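Local coordinates for putative esterase (Sulfolobus solfataricus P2, PDB 2RAU), which is probably a lipase or esterase of the alpha/beta-hydrolase superfamily that binds calcium, at residues Lys325-Leu330 and Lys340-Val345; Val53-Gly58 and Ser84-Leu89. All coordinates share one frame; numbering follows the deposited sequence.

Contact 1: residues Lys325-Leu330 and Lys340-Val345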
loop_
_atom_site.group_PDB
_atom_site.type_symbol
_atom_site.label_atom_id
_atom_site.label_comp_id
_atom_site.label_asym_id
_atom_site.label_seq_id
_atom_site.Cartn_x
_atom_site.Cartn_y
_atom_site.Cartn_z
ATOM N N LYS A 325 3.871 5.979 18.909
ATOM C CA LYS A 325 4.404 7.236 19.359
ATOM C C LYS A 325 5.647 7.613 18.556
ATOM O O LYS A 325 6.562 6.794 18.350
ATOM C CB LYS A 325 4.655 7.181 20.875
ATOM C CG LYS A 325 3.362 7.169 21.749
ATOM N N GLY A 326 5.643 8.865 18.092
ATOM C CA GLY A 326 6.719 9.454 17.300
ATOM C C GLY A 326 6.667 9.207 15.805
ATOM O O GLY A 326 7.406 9.815 15.047
ATOM N N TYR A 327 5.787 8.306 15.382
ATOM C CA TYR A 327 5.785 7.850 14.009
ATOM C C TYR A 327 5.138 8.811 13.054
ATOM O O TYR A 327 4.033 9.306 13.317
ATOM C CB TYR A 327 5.011 6.517 13.898
ATOM C CG TYR A 327 5.834 5.290 14.164
ATOM C CD1 TYR A 327 6.539 5.148 15.354
ATOM C CD2 TYR A 327 5.872 4.243 13.254
ATOM C CE1 TYR A 327 7.296 4.001 15.626
ATOM C CE2 TYR A 327 6.630 3.077 13.517
ATOM C CZ TYR A 327 7.354 2.981 14.694
ATOM O OH TYR A 327 8.140 1.887 14.933
ATOM N N GLY A 328 5.815 9.028 11.941
ATOM C CA GLY A 328 5.145 9.535 10.769
ATOM C C GLY A 328 4.505 8.369 10.025
ATOM O O GLY A 328 4.719 7.199 10.351
ATOM N N HIS A 329 3.739 8.699 8.994
ATOM C CA HIS A 329 2.994 7.724 8.208
ATOM C C HIS A 329 3.850 6.600 7.669
ATOM O O HIS A 329 3.559 5.397 7.862
ATOM C CB HIS A 329 2.278 8.474 7.072
ATOM C CG HIS A 329 1.266 7.658 6.328
ATOM N ND1 HIS A 329 0.312 6.883 6.959
ATOM C CD2 HIS A 329 1.006 7.572 4.999
ATOM C CE1 HIS A 329 -0.473 6.334 6.046
ATOM N NE2 HIS A 329 -0.072 6.732 4.852
ATOM N N LEU A 330 4.924 6.970 6.976
ATOM C CA LEU A 330 5.756 5.976 6.339
ATOM C C LEU A 330 6.579 5.145 7.282
ATOM O O LEU A 330 7.034 4.080 6.872
ATOM C CB LEU A 330 6.616 6.591 5.261
ATOM C CG LEU A 330 5.900 7.306 4.085
ATOM C CD1 LEU A 330 6.931 7.924 3.135
ATOM C CD2 LEU A 330 5.003 6.353 3.336
ATOM N N LYS A 340 9.898 -4.088 15.910
ATOM C CA LYS A 340 9.391 -4.163 17.270
ATOM C C LYS A 340 7.984 -3.605 17.419
ATOM O O LYS A 340 7.155 -4.205 18.085
ATOM C CB LYS A 340 10.319 -3.387 18.235
ATOM C CG LYS A 340 9.745 -3.153 19.639
ATOM C CD LYS A 340 10.762 -2.457 20.587
ATOM C CE LYS A 340 11.106 -0.949 20.208
ATOM N NZ LYS A 340 10.190 0.165 20.699
ATOM N N ASP A 341 7.739 -2.439 16.830
ATOM C CA ASP A 341 6.525 -1.678 17.098
ATOM C C ASP A 341 5.336 -2.061 16.252
ATOM O O ASP A 341 4.209 -1.808 16.674
ATOM C CB ASP A 341 6.755 -0.183 16.874
ATOM C CG ASP A 341 7.848 0.405 17.789
ATOM O OD1 ASP A 341 8.037 -0.102 18.908
ATOM O OD2 ASP A 341 8.510 1.379 17.393
ATOM N N VAL A 342 5.585 -2.591 15.052
ATOM C CA VAL A 342 4.495 -2.985 14.126
ATOM C C VAL A 342 4.519 -4.474 13.769
ATOM O O VAL A 342 3.612 -5.217 14.075
ATOM C CB VAL A 342 4.483 -2.111 12.844
ATOM C CG1 VAL A 342 3.348 -2.513 11.886
ATOM C CG2 VAL A 342 4.408 -0.617 13.189
ATOM N N ASN A 343 5.600 -4.916 13.148
ATOM C CA ASN A 343 5.621 -6.240 12.528
ATOM C C ASN A 343 5.477 -7.398 13.494
ATOM O O ASN A 343 4.610 -8.273 13.268
ATOM C CB ASN A 343 6.844 -6.376 11.569
ATOM C CG ASN A 343 6.843 -5.348 10.455
ATOM O OD1 ASN A 343 5.803 -4.758 10.138
ATOM N ND2 ASN A 343 8.019 -5.092 9.886
ATOM N N SER A 344 6.263 -7.399 14.584
ATOM C CA SER A 344 6.133 -8.405 15.635
ATOM C C SER A 344 4.791 -8.334 16.347
ATOM O O SER A 344 4.312 -9.341 16.822
ATOM C CB SER A 344 7.249 -8.268 16.655
ATOM O OG SER A 344 7.184 -6.997 17.317
ATOM N N VAL A 345 4.181 -7.151 16.417
ATOM C CA VAL A 345 2.889 -6.994 17.097
ATOM C C VAL A 345 1.779 -7.583 16.225
ATOM O O VAL A 345 0.877 -8.259 16.724
ATOM C CB VAL A 345 2.594 -5.490 17.446
ATOM C CG1 VAL A 345 1.206 -5.357 18.130
ATOM C CG2 VAL A 345 3.718 -4.928 18.300
#

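Contact 2: residues Val53-Gly58 and Ser84-Leu89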
loop_
_atom_site.group_PDB
_atom_site.type_symbol
_atom_site.label_atom_id
_atom_site.label_comp_id
_atom_site.label_asym_id
_atom_site.label_seq_id
_atom_site.Cartn_x
_atom_site.Cartn_y
_atom_site.Cartn_z
ATOM N N VAL A 53 -2.641 -14.330 4.284
ATOM C CA VAL A 53 -2.741 -12.899 4.560
ATOM C C VAL A 53 -2.618 -12.165 3.251
ATOM O O VAL A 53 -1.638 -12.369 2.551
ATOM C CB VAL A 53 -1.607 -12.403 5.487
ATOM C CG1 VAL A 53 -1.818 -10.967 5.786
ATOM C CG2 VAL A 53 -1.575 -13.267 6.784
ATOM N N LEU A 54 -3.589 -11.314 2.936
ATOM C CA LEU A 54 -3.523 -10.454 1.758
ATOM C C LEU A 54 -3.339 -9.008 2.238
ATOM O O LEU A 54 -4.108 -8.498 3.085
ATOM C CB LEU A 54 -4.789 -10.564 0.887
ATOM C CG LEU A 54 -5.020 -9.515 -0.216
ATOM C CD1 LEU A 54 -3.881 -9.633 -1.280
ATOM C CD2 LEU A 54 -6.424 -9.660 -0.798
ATOM N N ILE A 55 -2.337 -8.347 1.679
ATOM C CA ILE A 55 -2.049 -6.935 2.007
ATOM C C ILE A 55 -2.336 -6.031 0.830
ATOM O O ILE A 55 -1.796 -6.199 -0.239
ATOM C CB ILE A 55 -0.594 -6.765 2.547
ATOM C CG1 ILE A 55 -0.323 -7.853 3.624
ATOM C CG2 ILE A 55 -0.378 -5.298 3.095
ATOM C CD1 ILE A 55 0.983 -7.753 4.398
ATOM N N LEU A 56 -3.226 -5.078 1.060
ATOM C CA LEU A 56 -3.642 -4.089 0.089
ATOM C C LEU A 56 -2.756 -2.839 0.166
ATOM O O LEU A 56 -2.690 -2.193 1.206
ATOM C CB LEU A 56 -5.104 -3.742 0.348
ATOM C CG LEU A 56 -6.171 -4.867 0.259
ATOM C CD1 LEU A 56 -7.570 -4.319 0.415
ATOM C CD2 LEU A 56 -6.004 -5.704 -1.056
ATOM N N PRO A 57 -2.036 -2.521 -0.914
ATOM C CA PRO A 57 -1.232 -1.314 -0.857
ATOM C C PRO A 57 -2.037 -0.033 -0.816
ATOM O O PRO A 57 -3.211 -0.035 -1.120
ATOM C CB PRO A 57 -0.433 -1.354 -2.163
ATOM C CG PRO A 57 -0.527 -2.819 -2.615
ATOM C CD PRO A 57 -1.859 -3.248 -2.185
ATOM N N GLY A 58 -1.329 1.072 -0.520
ATOM C CA GLY A 58 -1.912 2.400 -0.433
ATOM C C GLY A 58 -1.722 3.139 -1.743
ATOM O O GLY A 58 -1.385 2.541 -2.737
ATOM N N SER A 84 9.909 -5.097 6.585
ATOM C CA SER A 84 8.875 -5.326 5.584
ATOM C C SER A 84 7.835 -6.294 6.123
ATOM O O SER A 84 8.148 -7.433 6.391
ATOM C CB SER A 84 9.514 -5.853 4.304
ATOM O OG SER A 84 8.527 -6.365 3.452
ATOM N N ILE A 85 6.604 -5.817 6.309
ATOM C CA ILE A 85 5.534 -6.669 6.865
ATOM C C ILE A 85 5.369 -7.946 6.033
ATOM O O ILE A 85 5.164 -9.024 6.596
ATOM C CB ILE A 85 4.196 -5.881 7.080
ATOM C CG1 ILE A 85 3.193 -6.670 7.932
ATOM C CG2 ILE A 85 3.535 -5.430 5.790
ATOM C CD1 ILE A 85 3.715 -7.216 9.186
ATOM N N VAL A 86 5.444 -7.837 4.703
ATOM C CA VAL A 86 5.255 -8.982 3.819
ATOM C C VAL A 86 6.318 -10.038 4.067
ATOM O O VAL A 86 6.009 -11.203 4.335
ATOM C CB VAL A 86 5.193 -8.560 2.307
ATOM C CG1 VAL A 86 5.323 -9.794 1.376
ATOM C CG2 VAL A 86 3.931 -7.770 2.002
ATOM N N LEU A 87 7.574 -9.625 4.009
ATOM C CA LEU A 87 8.715 -10.528 4.207
ATOM C C LEU A 87 8.803 -11.098 5.638
ATOM O O LEU A 87 9.097 -12.262 5.844
ATOM C CB LEU A 87 9.995 -9.835 3.788
ATOM C CG LEU A 87 10.086 -9.275 2.338
ATOM C CD1 LEU A 87 11.484 -8.734 2.077
ATOM C CD2 LEU A 87 9.747 -10.282 1.223
ATOM N N TYR A 88 8.519 -10.260 6.614
ATOM C CA TYR A 88 8.499 -10.640 8.022
ATOM C C TYR A 88 7.462 -11.713 8.306
ATOM O O TYR A 88 7.755 -12.717 8.965
ATOM C CB TYR A 88 8.186 -9.394 8.885
ATOM C CG TYR A 88 8.282 -9.684 10.369
ATOM C CD1 TYR A 88 9.514 -9.608 11.031
ATOM C CD2 TYR A 88 7.164 -10.060 11.117
ATOM C CE1 TYR A 88 9.610 -9.868 12.385
ATOM C CE2 TYR A 88 7.279 -10.299 12.474
ATOM C CZ TYR A 88 8.490 -10.209 13.086
ATOM O OH TYR A 88 8.614 -10.436 14.425
ATOM N N LEU A 89 6.243 -11.494 7.835
ATOM C CA LEU A 89 5.208 -12.516 8.030
ATOM C C LEU A 89 5.532 -13.796 7.263
ATOM O O LEU A 89 5.295 -14.872 7.776
ATOM C CB LEU A 89 3.807 -11.980 7.732
ATOM C CG LEU A 89 3.270 -10.882 8.624
ATOM C CD1 LEU A 89 1.900 -10.492 8.070
ATOM C CD2 LEU A 89 3.228 -11.343 10.097
#

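Contact 1: residues Lys325-Leu330 and Lys340-Val345
The loop that carries Tyr327, spanning Lys325-Leu330 without regular structure, meets the side of helix 338-353 at Asp341 and Val342. Within Lys340-Val345 the helix widens into a pi-type turn at residues 340-343, and a weak bond of 3.1 Å runs from Val345 N to Val342 O. Gly326, with positive phi (85°), precedes Tyr327, whose CB is directed at the helix.

The phenol is the bridge. Tyr327 OH donates to Asp341 OD2 over a short 2.5 Å, using the anti lone pair of that oxygen. OD2 lies at the ring edge, near its plane, while the carboxylate itself is turned 64° from the ring. With Asp341 CB pointing at the loop, a chi1 of -60° sets CG beside the backbone N and brings OD2 to the phenol. The other oxygen, OD1, receives Lys340 NZ at 2.8 Å through the syn lone pair, a salt bridge between sequence neighbours. Tyr257 OH also hydrogen-bonds to OD2 and to Lys340 NZ, so OD2 has two hydroxyl partners while OD1 is held by the lysine. Next to the hydroxyl-bearing carbon, CE2 of Tyr327 is approached obliquely by Val342 CG2 at 4.3 Å. With an alanine here instead of Asp341, the Tyr327 hydroxyl would probably lose this acceptor and the Lys340 ammonium its counter-charge.

Two residues beyond Tyr327, His329 bonds through NE2 to Ser152 OG and through ND1 to Asp177 OD2. This geometry is consistent with a Ser-His-Asp catalytic triad, and a histidine loop between the last strand and the C-terminal helix is characteristic of the alpha/beta-hydrolase fold.

Contact 2: residues Val53-Gly58 and Ser84-Leu89
Ile55 on strand 52-56 meets Ile85 and Val86 on helix 85-91, within a beta-alpha-beta crossover of the alpha/beta-hydrolase fold: strand 52-56, this helix and strand 94-100 follow in order, and the two strands are parallel neighbours in the central mixed sheet. As expected of such a unit, the short axes of 53-56 and 85-89 run nearly antiparallel, 170° apart in direction, with a closest approach of 10.4 Å. Contact between them is wholly apolar and buried.

Its first shell centres on one methyl group: Ile55 CD1 is 3.7 Å from Ile85 CG2 and 3.8 Å from Val86 CG2. Ile55 extends this methyl because CG1 lies opposite the carbonyl carbon (chi1 -47°) and the chain then continues extended. Ile85 meets it with its branch methyl, which sits between its backbone N and carbonyl carbon. A second, looser meeting joins Val53 CG1 to Leu89 CD1 at 4.4 Å, one turn further along the helix from Ile85.

Outward from these side chains, backbone bonds fix the strand between its parallel neighbours: Val53 and Ile55 pair with strand 94-100, whereas Leu54 pairs with strand 146-151. Ile85 also touches Asn343 of helix 338-353. At the start of helix 85-91, Tyr88 N bonds to Ser84 O at 2.9 Å. Ser84 is the N-cap, and its OG accepts a weak but nearly straight bond from Leu87 N, 3.4 Å long with an N-H...O angle of 172°.

Along the chain, contact 2 comes first: strand 52-56 enters the sheet, and the connection through helix 63-68 and strands 70-71 and 74-75 closes when helix 85-91 packs back on that strand, 26 residues on. Contact 1 opens far later, where strand 320-324 ends, and closes after only nine intervening residues onto helix 338-353. The two loops are in series and neither nest nor cross. Their centres lie about 14 Å apart, yet they meet through the neighbouring helices: Ser344 CB is 3.4 Å from Tyr88 OH. Together they connect the sheet, helix 85-91, helix 338-353 and the loop bearing His329.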